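Minor structural protein 5 (Lactococcus phage Tuc2009, PDB 5E7T) is probably an accessory baseplate protein of the phage, with a galactose-binding-like domain that may bind saccharides on the host cell surface. Local coordinates at residues B[16-21]-B[219-224]; B[22-27]-B[187-192]; B[204-209]-B[226-231]. One frame throughout, in Å; residues are numbered along the deposited sequence.

Along the chain the segments run 16-21, 22-27, 187-192, 204-209, 219-224 and 226-231. Interaction 2 is nested in the loop closed by interaction 1 and closes before interaction 3 opens, whereas interactions 1 and 3 alternate. Interactions 1 and 3 are centred about 11 Å apart, with interaction 2 about 14 Å from the first and 15 Å from the third. Interaction 3 lies inside the antiparallel sheet of strands 8-12, 206-210 and 225-228; interaction 1 joins loops leading from or between them, and the two meet at Trp226. The N-terminal strand thus completes a C-terminal unit. Interaction 2, nearer the chain centre, joins the protein's halves where the loop leaving this sheet meets the linker after strand 171-184.

Interaction 1 of 3, residues B[16-21]-B[219-224]; sequences DGTDGF and TVSSKY
Asp16 OD1 holds Thr18 in place twice, and Thr18 in turn lays its CG2 against Ser221 OG at 3.7 Å. Thr18 OG1 donates to Asp16 OD1 over 2.6 Å, nearly in line with the C-O bond, while Thr18 N reaches the same oxygen over 3.1 Å from the opposite face of the carboxylate plane. Ser14 OG also bonds to it. The N-H bond makes an Asx turn, for which the short aspartate side chain is the right length, and a type II turn follows directly from Thr18 to Phe21, with Gly20 supplying the positive phi this turn needs at its third position. Phe21 is thereby presented to the 3-10 segment 221-223. A chi1 of 179° swings the Phe21 ring away from its own N and beneath Ser221, whose N sits above one face toward the rim and whose CA is 3.7 Å from Phe21 CE1. At the ring edge Phe21 CZ meets Tyr224 CE2 at 3.6 Å, ring planes inclined by 54°. Small Ser221 lets the Gly17 backbone approach, their CA atoms 5.4 Å apart, and Gly17 suits its positive phi (94°), costly for a side chain. Tyr224 OH is anchored by Ser218 O, its ring edge-to-face with Tyr210.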
ATOM      1  N   ASP B  16     -58.823  16.522  29.771  1.00 91.36           N
ATOM      2  CA  ASP B  16     -59.993  17.403  29.984  1.00 92.97           C
ATOM      3  C   ASP B  16     -60.195  18.398  28.820  1.00 97.28           C
ATOM      4  O   ASP B  16     -61.304  18.899  28.634  1.00 99.05           O
ATOM      5  CB  ASP B  16     -59.914  18.139  31.345  1.00 95.53           C
ATOM      6  CG  ASP B  16     -58.568  18.783  31.627  1.00108.06           C
ATOM      7  OD1 ASP B  16     -58.287  19.834  31.037  1.00106.63           O
ATOM      8  OD2 ASP B  16     -57.766  18.186  32.386  1.00116.25           O
ATOM      9  N   GLY B  17     -59.128  18.661  28.061  1.00 91.31           N
ATOM     10  CA  GLY B  17     -59.149  19.535  26.896  1.00 89.82           C
ATOM     11  C   GLY B  17     -58.771  20.980  27.132  1.00 94.68           C
ATOM     12  O   GLY B  17     -58.776  21.777  26.189  1.00 92.75           O
ATOM     13  N   THR B  18     -58.409  21.327  28.380  1.00 94.04           N
ATOM     14  CA  THR B  18     -58.069  22.705  28.769  1.00 93.82           C
ATOM     15  C   THR B  18     -56.612  23.099  28.513  1.00 95.85           C
ATOM     16  O   THR B  18     -56.369  24.196  27.999  1.00 95.50           O
ATOM     17  CB  THR B  18     -58.449  22.967  30.226  1.00105.12           C
ATOM     18  OG1 THR B  18     -57.488  22.337  31.084  1.00104.51           O
ATOM     19  CG2 THR B  18     -59.876  22.504  30.555  1.00106.48           C
ATOM     20  N   ASP B  19     -55.648  22.238  28.919  1.00 90.28           N
ATOM     21  CA  ASP B  19     -54.220  22.518  28.768  1.00 87.96           C
ATOM     22  C   ASP B  19     -53.814  22.631  27.294  1.00 88.16           C
ATOM     23  O   ASP B  19     -53.868  21.651  26.555  1.00 88.19           O
ATOM     24  CB  ASP B  19     -53.369  21.481  29.537  1.00 90.32           C
ATOM     25  CG  ASP B  19     -51.845  21.641  29.552  1.00100.24           C
ATOM     26  OD1 ASP B  19     -51.322  22.544  28.846  1.00 99.72           O
ATOM     27  OD2 ASP B  19     -51.173  20.840  30.243  1.00104.67           O
ATOM     28  N   GLY B  20     -53.440  23.844  26.897  1.00 80.80           N
ATOM     29  CA  GLY B  20     -52.955  24.158  25.559  1.00 78.06           C
ATOM     30  C   GLY B  20     -53.933  24.036  24.408  1.00 78.73           C
ATOM     31  O   GLY B  20     -53.506  23.799  23.271  1.00 77.78           O
ATOM     32  N   PHE B  21     -55.239  24.262  24.684  1.00 72.97           N
ATOM     33  CA  PHE B  21     -56.345  24.222  23.723  1.00 71.42           C
ATOM     34  C   PHE B  21     -56.138  25.061  22.441  1.00 74.58           C
ATOM     35  O   PHE B  21     -55.694  26.210  22.520  1.00 74.54           O
ATOM     36  CB  PHE B  21     -57.646  24.661  24.425  1.00 73.52           C
ATOM     37  CG  PHE B  21     -58.886  24.699  23.555  1.00 74.69           C
ATOM     38  CD1 PHE B  21     -59.616  23.545  23.304  1.00 78.38           C
ATOM     39  CD2 PHE B  21     -59.339  25.893  23.011  1.00 75.01           C
ATOM     40  CE1 PHE B  21     -60.736  23.576  22.467  1.00 79.41           C
ATOM     41  CE2 PHE B  21     -60.475  25.925  22.201  1.00 78.02           C
ATOM     42  CZ  PHE B  21     -61.162  24.769  21.933  1.00 77.31           C
ATOM     43  N   THR B 219     -65.117  27.929  20.879  1.00 95.25           N
ATOM     44  CA  THR B 219     -63.860  28.329  21.507  1.00 93.09           C
ATOM     45  C   THR B 219     -63.826  27.924  23.004  1.00 95.64           C
ATOM     46  O   THR B 219     -63.016  28.443  23.779  1.00 94.33           O
ATOM     47  CB  THR B 219     -63.603  29.811  21.241  1.00104.33           C
ATOM     48  OG1 THR B 219     -62.314  30.131  21.751  1.00108.17           O
ATOM     49  CG2 THR B 219     -64.685  30.730  21.850  1.00103.61           C
ATOM     50  N   VAL B 220     -64.710  26.979  23.383  1.00 92.09           N
ATOM     51  CA  VAL B 220     -64.872  26.435  24.733  1.00 92.01           C
ATOM     52  C   VAL B 220     -64.450  24.970  24.697  1.00 93.85           C
ATOM     53  O   VAL B 220     -65.097  24.158  24.028  1.00 93.45           O
ATOM     54  CB  VAL B 220     -66.337  26.575  25.246  1.00 98.27           C
ATOM     55  CG1 VAL B 220     -66.435  26.215  26.727  1.00 99.25           C
ATOM     56  CG2 VAL B 220     -66.899  27.975  24.993  1.00 98.23           C
ATOM     57  N   SER B 221     -63.385  24.634  25.432  1.00 89.42           N
ATOM     58  CA  SER B 221     -62.839  23.276  25.485  1.00 88.86           C
ATOM     59  C   SER B 221     -63.890  22.216  25.793  1.00 94.29           C
ATOM     60  O   SER B 221     -63.925  21.197  25.111  1.00 93.37           O
ATOM     61  CB  SER B 221     -61.675  23.195  26.468  1.00 92.46           C
ATOM     62  OG  SER B 221     -62.055  23.530  27.791  1.00105.40           O
ATOM     63  N   SER B 222     -64.800  22.500  26.748  1.00 92.97           N
ATOM     64  CA  SER B 222     -65.871  21.596  27.181  1.00 94.79           C
ATOM     65  C   SER B 222     -66.893  21.204  26.086  1.00 98.07           C
ATOM     66  O   SER B 222     -67.491  20.131  26.196  1.00 98.86           O
ATOM     67  CB  SER B 222     -66.594  22.160  28.400  1.00101.01           C
ATOM     68  OG  SER B 222     -67.333  23.330  28.089  1.00113.55           O
ATOM     69  N   LYS B 223     -67.075  22.034  25.030  1.00 92.87           N
ATOM     70  CA  LYS B 223     -68.019  21.739  23.939  1.00 93.17           C
ATOM     71  C   LYS B 223     -67.616  20.470  23.141  1.00 96.13           C
ATOM     72  O   LYS B 223     -68.468  19.832  22.523  1.00 97.03           O
ATOM     73  CB  LYS B 223     -68.168  22.964  23.007  1.00 94.63           C
ATOM     74  CG  LYS B 223     -69.428  22.950  22.126  1.00108.37           C
ATOM     75  CD  LYS B 223     -70.593  23.759  22.720  1.00120.65           C
ATOM     76  CE  LYS B 223     -71.966  23.199  22.376  1.00131.08           C
ATOM     77  NZ  LYS B 223     -72.365  23.448  20.962  1.00136.13           N
ATOM     78  N   TYR B 224     -66.320  20.104  23.201  1.00 90.23           N
ATOM     79  CA  TYR B 224     -65.681  18.989  22.499  1.00 88.32           C
ATOM     80  C   TYR B 224     -65.662  17.654  23.277  1.00 93.18           C
ATOM     81  O   TYR B 224     -65.773  17.646  24.507  1.00 93.58           O
ATOM     82  CB  TYR B 224     -64.235  19.402  22.139  1.00 85.94           C
ATOM     83  CG  TYR B 224     -64.156  20.548  21.156  1.00 85.40           C
ATOM     84  CD1 TYR B 224     -64.158  20.317  19.782  1.00 86.83           C
ATOM     85  CD2 TYR B 224     -64.071  21.865  21.594  1.00 85.53           C
ATOM     86  CE1 TYR B 224     -64.106  21.372  18.868  1.00 86.67           C
ATOM     87  CE2 TYR B 224     -64.012  22.930  20.690  1.00 85.50           C
ATOM     88  CZ  TYR B 224     -64.038  22.678  19.326  1.00 90.74           C
ATOM     89  OH  TYR B 224     -63.966  23.717  18.426  1.00 87.37           O
TER

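Interaction 2 of 3, residues B[22-27]-B[187-192]; sequences TTVYPN and IATPYM
Thr189 crosses Asn27 at about a right angle, beside Pro26, at the middle of this contact. Thr189 CB lies against the Pro26-Asn27 backbone, 3.9 Å from Pro26 CA. Beyond it the chain forks. The hydroxyl branch, placed between backbone N and carbonyl carbon (chi1 72°), brings Thr189 OG1 to Asn27 N, which donates over 2.8 Å in an almost straight bond (171°). Glu183 OE1 bonds to the same hydroxyl, so this buried oxygen is gripped from two parts of the chain, and a threonine serves both polar partners while keeping an apolar arm. That arm, the methyl Thr189 CG2, meets Val24 CG2, 3.8 Å away, and Asn27 ND2, which has a weak bond of its own to Glu183 OE1.

Nearby, Val24 CG1 slides past Ile187 CG2 at 4.1 Å, two branched side chains running in opposite directions. Farther toward Pro190, Thr22 and that proline meet tip to tip, Thr22 CG2 standing 3.5 Å from Pro190 CG. Pro26 packs its CB against Met192 CG at 3.5 Å; the methionine, flexible and bent at chi2 and chi3, carries SD along the same proline ring. Prolines suit these irregular extended segments, giving compact apolar rings without a backbone N-H to satisfy.

Neither segment is a strand, and the contact is a crossing of two linkers. Lys181, on strand 171-184, bonds to both Pro190 O and Asn27 O, tying the crossing to the five-stranded sheet, and Ala188 rests on strands 85-98 and 139-146. Toward the other half of the protein, Tyr25 packs on Trp203 and, edge-to-face, on Tyr11 of strand 8-12.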
ATOM      1  N   THR B  22     -56.493  24.489  21.268  1.00 69.86           N
ATOM      2  CA  THR B  22     -56.500  25.186  19.976  1.00 68.80           C
ATOM      3  C   THR B  22     -57.540  24.633  19.068  1.00 73.83           C
ATOM      4  O   THR B  22     -57.756  23.421  19.041  1.00 74.32           O
ATOM      5  CB  THR B  22     -55.210  25.148  19.189  1.00 74.07           C
ATOM      6  OG1 THR B  22     -54.168  24.550  19.934  1.00 79.61           O
ATOM      7  CG2 THR B  22     -54.828  26.517  18.684  1.00 73.19           C
ATOM      8  N   THR B  23     -58.152  25.521  18.280  1.00 69.54           N
ATOM      9  CA  THR B  23     -59.132  25.167  17.269  1.00 69.43           C
ATOM     10  C   THR B  23     -58.373  24.933  15.970  1.00 70.97           C
ATOM     11  O   THR B  23     -58.951  24.423  15.008  1.00 71.23           O
ATOM     12  CB  THR B  23     -60.168  26.281  17.141  1.00 79.65           C
ATOM     13  OG1 THR B  23     -59.493  27.540  17.110  1.00 79.57           O
ATOM     14  CG2 THR B  23     -61.195  26.256  18.270  1.00 78.57           C
ATOM     15  N   VAL B  24     -57.058  25.272  15.964  1.00 64.94           N
ATOM     16  CA  VAL B  24     -56.161  25.140  14.817  1.00 63.69           C
ATOM     17  C   VAL B  24     -54.866  24.385  15.175  1.00 66.46           C
ATOM     18  O   VAL B  24     -54.205  24.752  16.141  1.00 66.20           O
ATOM     19  CB  VAL B  24     -55.894  26.512  14.155  1.00 67.37           C
ATOM     20  CG1 VAL B  24     -55.402  27.539  15.165  1.00 67.06           C
ATOM     21  CG2 VAL B  24     -54.913  26.389  13.000  1.00 66.85           C
ATOM     22  N   TYR B  25     -54.520  23.321  14.402  1.00 61.66           N
ATOM     23  CA  TYR B  25     -53.320  22.500  14.637  1.00 60.17           C
ATOM     24  C   TYR B  25     -52.063  23.360  14.464  1.00 65.39           C
ATOM     25  O   TYR B  25     -52.012  24.177  13.530  1.00 65.54           O
ATOM     26  CB  TYR B  25     -53.272  21.273  13.700  1.00 59.97           C
ATOM     27  CG  TYR B  25     -52.401  20.142  14.199  1.00 60.18           C
ATOM     28  CD1 TYR B  25     -52.788  19.368  15.285  1.00 62.53           C
ATOM     29  CD2 TYR B  25     -51.207  19.821  13.565  1.00 60.55           C
ATOM     30  CE1 TYR B  25     -51.999  18.318  15.746  1.00 62.61           C
ATOM     31  CE2 TYR B  25     -50.402  18.771  14.024  1.00 61.39           C
ATOM     32  CZ  TYR B  25     -50.809  18.019  15.113  1.00 67.87           C
ATOM     33  OH  TYR B  25     -50.059  16.975  15.599  1.00 70.17           O
ATOM     34  N   PRO B  26     -51.049  23.221  15.354  1.00 61.06           N
ATOM     35  CA  PRO B  26     -49.890  24.101  15.257  1.00 59.95           C
ATOM     36  C   PRO B  26     -49.029  23.888  14.030  1.00 65.30           C
ATOM     37  O   PRO B  26     -48.862  22.763  13.551  1.00 67.81           O
ATOM     38  CB  PRO B  26     -49.137  23.849  16.568  1.00 61.01           C
ATOM     39  CG  PRO B  26     -49.563  22.572  17.034  1.00 65.47           C
ATOM     40  CD  PRO B  26     -50.964  22.371  16.556  1.00 62.47           C
ATOM     41  N   ASN B  27     -48.519  25.002  13.509  1.00 59.58           N
ATOM     42  CA  ASN B  27     -47.591  25.063  12.395  1.00 58.07           C
ATOM     43  C   ASN B  27     -46.174  25.150  12.961  1.00 61.17           C
ATOM     44  O   ASN B  27     -45.973  25.719  14.037  1.00 59.65           O
ATOM     45  CB  ASN B  27     -47.862  26.304  11.560  1.00 56.09           C
ATOM     46  CG  ASN B  27     -49.034  26.207  10.650  1.00 76.59           C
ATOM     47  OD1 ASN B  27     -49.231  25.214   9.957  1.00 72.00           O
ATOM     48  ND2 ASN B  27     -49.783  27.287  10.561  1.00 76.56           N
ATOM     49  N   ILE B 187     -52.378  32.837  10.305  1.00 57.74           N
ATOM     50  CA  ILE B 187     -52.762  32.532  11.678  1.00 56.73           C
ATOM     51  C   ILE B 187     -51.521  32.254  12.503  1.00 61.14           C
ATOM     52  O   ILE B 187     -50.628  31.511  12.062  1.00 59.94           O
ATOM     53  CB  ILE B 187     -53.768  31.336  11.739  1.00 59.85           C
ATOM     54  CG1 ILE B 187     -55.096  31.684  11.041  1.00 61.19           C
ATOM     55  CG2 ILE B 187     -54.032  30.878  13.193  1.00 60.13           C
ATOM     56  CD1 ILE B 187     -55.913  30.511  10.593  1.00 68.75           C
ATOM     57  N   ALA B 188     -51.501  32.836  13.730  1.00 58.36           N
ATOM     58  CA  ALA B 188     -50.479  32.651  14.760  1.00 57.19           C
ATOM     59  C   ALA B 188     -50.966  31.453  15.542  1.00 62.16           C
ATOM     60  O   ALA B 188     -51.850  31.584  16.408  1.00 62.79           O
ATOM     61  CB  ALA B 188     -50.395  33.880  15.663  1.00 57.57           C
ATOM     62  N   THR B 189     -50.475  30.259  15.143  1.00 56.72           N
ATOM     63  CA  THR B 189     -50.841  28.981  15.750  1.00 55.22           C
ATOM     64  C   THR B 189     -49.946  28.773  16.970  1.00 58.76           C
ATOM     65  O   THR B 189     -48.975  29.546  17.136  1.00 57.12           O
ATOM     66  CB  THR B 189     -50.757  27.839  14.718  1.00 59.72           C
ATOM     67  OG1 THR B 189     -49.392  27.554  14.418  1.00 59.94           O
ATOM     68  CG2 THR B 189     -51.565  28.112  13.446  1.00 53.16           C
ATOM     69  N   PRO B 190     -50.228  27.760  17.847  1.00 56.43           N
ATOM     70  CA  PRO B 190     -49.411  27.600  19.056  1.00 55.79           C
ATOM     71  C   PRO B 190     -47.925  27.475  18.811  1.00 58.97           C
ATOM     72  O   PRO B 190     -47.486  26.986  17.768  1.00 59.45           O
ATOM     73  CB  PRO B 190     -50.005  26.362  19.714  1.00 58.34           C
ATOM     74  CG  PRO B 190     -51.422  26.383  19.308  1.00 62.80           C
ATOM     75  CD  PRO B 190     -51.358  26.803  17.868  1.00 58.30           C
ATOM     76  N   TYR B 191     -47.149  27.986  19.764  1.00 54.96           N
ATOM     77  CA  TYR B 191     -45.699  27.952  19.702  1.00 53.76           C
ATOM     78  C   TYR B 191     -45.232  26.550  19.371  1.00 61.09           C
ATOM     79  O   TYR B 191     -45.717  25.579  19.939  1.00 62.77           O
ATOM     80  CB  TYR B 191     -45.055  28.423  21.020  1.00 53.67           C
ATOM     81  CG  TYR B 191     -43.562  28.190  21.046  1.00 56.04           C
ATOM     82  CD1 TYR B 191     -42.690  29.048  20.375  1.00 58.78           C
ATOM     83  CD2 TYR B 191     -43.029  27.034  21.604  1.00 56.70           C
ATOM     84  CE1 TYR B 191     -41.319  28.795  20.325  1.00 59.60           C
ATOM     85  CE2 TYR B 191     -41.660  26.780  21.570  1.00 57.75           C
ATOM     86  CZ  TYR B 191     -40.810  27.659  20.924  1.00 64.32           C
ATOM     87  OH  TYR B 191     -39.468  27.405  20.925  1.00 66.84           O
ATOM     88  N   MET B 192     -44.299  26.454  18.445  1.00 57.52           N
ATOM     89  CA  MET B 192     -43.665  25.202  18.084  1.00 56.62           C
ATOM     90  C   MET B 192     -42.220  25.505  17.818  1.00 59.58           C
ATOM     91  O   MET B 192     -41.921  26.590  17.312  1.00 57.99           O
ATOM     92  CB  MET B 192     -44.288  24.595  16.820  1.00 58.29           C
ATOM     93  CG  MET B 192     -45.642  23.986  17.042  1.00 60.84           C
ATOM     94  SD  MET B 192     -45.610  22.569  18.142  1.00 64.09           S
ATOM     95  CE  MET B 192     -44.737  21.429  17.158  1.00 60.24           C
TER

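Interaction 3 of 3, residues B[204-209]-B[226-231]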
ATOM      1  N   PRO B 204     -49.604  18.304  19.849  1.00 65.45           N
ATOM      2  CA  PRO B 204     -50.789  18.015  20.672  1.00 65.69           C
ATOM      3  C   PRO B 204     -51.001  16.520  20.878  1.00 70.50           C
ATOM      4  O   PRO B 204     -50.787  15.746  19.934  1.00 70.36           O
ATOM      5  CB  PRO B 204     -51.932  18.604  19.849  1.00 67.11           C
ATOM      6  CG  PRO B 204     -51.317  19.677  19.053  1.00 70.30           C
ATOM      7  CD  PRO B 204     -49.963  19.177  18.705  1.00 66.32           C
ATOM      8  N   LYS B 205     -51.393  16.128  22.119  1.00 67.68           N
ATOM      9  CA  LYS B 205     -51.624  14.743  22.554  1.00 68.77           C
ATOM     10  C   LYS B 205     -53.079  14.282  22.474  1.00 73.92           C
ATOM     11  O   LYS B 205     -53.326  13.077  22.306  1.00 74.87           O
ATOM     12  CB  LYS B 205     -51.083  14.519  23.980  1.00 72.19           C
ATOM     13  CG  LYS B 205     -49.599  14.181  24.001  1.00 92.40           C
ATOM     14  CD  LYS B 205     -48.919  14.527  25.325  1.00105.53           C
ATOM     15  CE  LYS B 205     -47.413  14.669  25.172  1.00114.43           C
ATOM     16  NZ  LYS B 205     -47.027  16.019  24.681  1.00121.34           N
ATOM     17  N   PHE B 206     -54.035  15.235  22.608  1.00 69.61           N
ATOM     18  CA  PHE B 206     -55.484  14.980  22.616  1.00 69.42           C
ATOM     19  C   PHE B 206     -56.253  15.703  21.506  1.00 72.19           C
ATOM     20  O   PHE B 206     -55.919  16.832  21.156  1.00 70.52           O
ATOM     21  CB  PHE B 206     -56.090  15.298  24.000  1.00 71.80           C
ATOM     22  CG  PHE B 206     -55.407  14.579  25.142  1.00 74.06           C
ATOM     23  CD1 PHE B 206     -54.255  15.099  25.727  1.00 76.54           C
ATOM     24  CD2 PHE B 206     -55.886  13.359  25.604  1.00 76.99           C
ATOM     25  CE1 PHE B 206     -53.589  14.406  26.744  1.00 77.69           C
ATOM     26  CE2 PHE B 206     -55.222  12.668  26.624  1.00 79.94           C
ATOM     27  CZ  PHE B 206     -54.078  13.194  27.186  1.00 77.36           C
ATOM     28  N   VAL B 207     -57.288  15.040  20.964  1.00 70.02           N
ATOM     29  CA  VAL B 207     -58.184  15.583  19.943  1.00 69.94           C
ATOM     30  C   VAL B 207     -59.625  15.683  20.488  1.00 78.79           C
ATOM     31  O   VAL B 207     -60.107  14.784  21.178  1.00 80.07           O
ATOM     32  CB  VAL B 207     -58.081  14.838  18.589  1.00 72.02           C
ATOM     33  CG1 VAL B 207     -58.593  13.411  18.677  1.00 72.68           C
ATOM     34  CG2 VAL B 207     -58.781  15.600  17.476  1.00 71.56           C
ATOM     35  N   GLY B 208     -60.273  16.795  20.192  1.00 77.64           N
ATOM     36  CA  GLY B 208     -61.637  17.077  20.602  1.00 80.64           C
ATOM     37  C   GLY B 208     -62.545  17.252  19.411  1.00 88.69           C
ATOM     38  O   GLY B 208     -62.181  17.939  18.454  1.00 87.90           O
ATOM     39  N   THR B 209     -63.723  16.610  19.452  1.00 88.80           N
ATOM     40  CA  THR B 209     -64.706  16.682  18.376  1.00 90.08           C
ATOM     41  C   THR B 209     -66.128  16.837  18.853  1.00 98.60           C
ATOM     42  O   THR B 209     -66.502  16.348  19.920  1.00 98.63           O
ATOM     43  CB  THR B 209     -64.599  15.505  17.408  1.00 94.40           C
ATOM     44  OG1 THR B 209     -64.222  14.333  18.124  1.00 96.68           O
ATOM     45  CG2 THR B 209     -63.636  15.773  16.274  1.00 88.29           C
ATOM     46  N   TRP B 226     -63.140  14.865  24.070  1.00 87.19           N
ATOM     47  CA  TRP B 226     -61.688  14.692  24.120  1.00 85.30           C
ATOM     48  C   TRP B 226     -61.162  13.260  24.255  1.00 90.30           C
ATOM     49  O   TRP B 226     -61.437  12.583  25.250  1.00 91.67           O
ATOM     50  CB  TRP B 226     -61.123  15.545  25.245  1.00 83.54           C
ATOM     51  CG  TRP B 226     -61.379  16.995  25.023  1.00 83.88           C
ATOM     52  CD1 TRP B 226     -62.416  17.728  25.516  1.00 88.01           C
ATOM     53  CD2 TRP B 226     -60.656  17.861  24.138  1.00 81.83           C
ATOM     54  NE1 TRP B 226     -62.341  19.019  25.054  1.00 86.71           N
ATOM     55  CE2 TRP B 226     -61.284  19.124  24.186  1.00 86.16           C
ATOM     56  CE3 TRP B 226     -59.517  17.701  23.332  1.00 81.01           C
ATOM     57  CZ2 TRP B 226     -60.816  20.219  23.450  1.00 83.67           C
ATOM     58  CZ3 TRP B 226     -59.077  18.778  22.581  1.00 81.10           C
ATOM     59  CH2 TRP B 226     -59.708  20.026  22.664  1.00 81.93           C
ATOM     60  N   ASP B 227     -60.331  12.842  23.275  1.00 85.23           N
ATOM     61  CA  ASP B 227     -59.698  11.525  23.211  1.00 85.25           C
ATOM     62  C   ASP B 227     -58.187  11.658  23.066  1.00 86.23           C
ATOM     63  O   ASP B 227     -57.723  12.623  22.457  1.00 84.37           O
ATOM     64  CB  ASP B 227     -60.216  10.750  21.986  1.00 88.00           C
ATOM     65  CG  ASP B 227     -61.646  10.253  22.031  1.00104.98           C
ATOM     66  OD1 ASP B 227     -62.132   9.931  23.141  1.00107.94           O
ATOM     67  OD2 ASP B 227     -62.241  10.074  20.944  1.00111.92           O
ATOM     68  N   GLU B 228     -57.422  10.657  23.560  1.00 81.79           N
ATOM     69  CA  GLU B 228     -55.965  10.629  23.414  1.00 79.56           C
ATOM     70  C   GLU B 228     -55.686  10.166  21.997  1.00 83.33           C
ATOM     71  O   GLU B 228     -56.157   9.084  21.619  1.00 84.70           O
ATOM     72  CB  GLU B 228     -55.302   9.674  24.424  1.00 81.22           C
ATOM     73  CG  GLU B 228     -53.830   9.988  24.664  1.00 89.32           C
ATOM     74  CD  GLU B 228     -52.966   8.961  25.378  1.00117.55           C
ATOM     75  OE1 GLU B 228     -53.511   8.119  26.132  1.00117.35           O
ATOM     76  OE2 GLU B 228     -51.727   9.019  25.193  1.00109.90           O
ATOM     77  N   MET B 229     -54.956  10.980  21.200  1.00 76.53           N
ATOM     78  CA  MET B 229     -54.694  10.587  19.822  1.00 75.12           C
ATOM     79  C   MET B 229     -53.784   9.378  19.744  1.00 79.31           C
ATOM     80  O   MET B 229     -52.779   9.313  20.463  1.00 80.53           O
ATOM     81  CB  MET B 229     -54.130  11.726  18.987  1.00 75.90           C
ATOM     82  CG  MET B 229     -54.909  12.993  19.074  1.00 79.69           C
ATOM     83  SD  MET B 229     -54.587  14.088  17.680  1.00 82.63           S
ATOM     84  CE  MET B 229     -52.712  14.205  17.742  1.00 78.50           C
ATOM     85  N   LYS B 230     -54.158   8.425  18.873  1.00 74.04           N
ATOM     86  CA  LYS B 230     -53.450   7.180  18.578  1.00 73.36           C
ATOM     87  C   LYS B 230     -52.754   7.290  17.205  1.00 76.07           C
ATOM     88  O   LYS B 230     -51.923   6.437  16.891  1.00 77.04           O
ATOM     89  CB  LYS B 230     -54.448   5.994  18.601  1.00 77.76           C
ATOM     90  CG  LYS B 230     -53.841   4.585  18.730  1.00100.98           C
ATOM     91  CD  LYS B 230     -54.914   3.473  18.541  1.00115.47           C
ATOM     92  CE  LYS B 230     -54.348   2.063  18.433  1.00119.19           C
ATOM     93  NZ  LYS B 230     -55.388   1.046  18.094  1.00115.43           N
ATOM     94  N   TYR B 231     -53.081   8.326  16.376  1.00 70.43           N
ATOM     95  CA  TYR B 231     -52.461   8.492  15.045  1.00 68.82           C
ATOM     96  C   TYR B 231     -52.121   9.941  14.690  1.00 71.26           C
ATOM     97  O   TYR B 231     -52.779  10.854  15.165  1.00 71.46           O
ATOM     98  CB  TYR B 231     -53.313   7.850  13.919  1.00 70.64           C
ATOM     99  CG  TYR B 231     -53.712   6.416  14.187  1.00 72.30           C
ATOM    100  CD1 TYR B 231     -52.852   5.363  13.882  1.00 73.77           C
ATOM    101  CD2 TYR B 231     -54.919   6.115  14.806  1.00 73.54           C
ATOM    102  CE1 TYR B 231     -53.198   4.044  14.169  1.00 74.56           C
ATOM    103  CE2 TYR B 231     -55.263   4.803  15.119  1.00 75.51           C
ATOM    104  CZ  TYR B 231     -54.399   3.768  14.803  1.00 80.59           C
ATOM    105  OH  TYR B 231     -54.753   2.474  15.113  1.00 79.75           O
TER
HETATM  106  O   HOH W   1     -62.662  12.582  19.964  1.00 64.18           O
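Val207 and Asp227 form the hydrogen-bonded pair of an antiparallel ladder, joining strand 206-210, the middle of a three-stranded sheet, to its outer strand 225-228. Val207 N gives a bond to Asp227 O and Asp227 N returns one to Val207 O, each 2.9 Å long; one further backbone bond, Met229 N to Lys205 O, lies just beyond the paired strands. Across from Lys205 and Phe206 the sheet's other outer strand offers one residue, Ala12, making a classic beta bulge.

The tightly packed part surrounds Trp226. Its indole folds back over the neighbouring strand, and Gly208 CA lies over one face, 3.7 Å from the centroid of the six-membered ring and 18° off its normal, a CH-pi contact. Gly208 has no side chain to stand in the way of the ring. Gly17 CA covers the opposite face, so two glycines sandwich the indole. On the side of the sheet that Val207 faces, Met229 crosses this valine at about a right angle, with Met229 SD 3.7 Å from Val207 CB, its unbranched thioether packing beside Pro204.

The contact is looser toward solvent on both faces. Beside Trp226, exposed Glu228 lies obliquely against Phe206, its CG 3.6 Å from Phe206 CE2: the methylenes supply the apolar contact, and the extended chain takes the carboxylate outward. On the Val207 face a water joins Thr209 OG1 to Asp227 OD2, the second bond being weak. Back at the packed end, the indole's one polar atom, Trp226 NE1, is satisfied by Ser221 O.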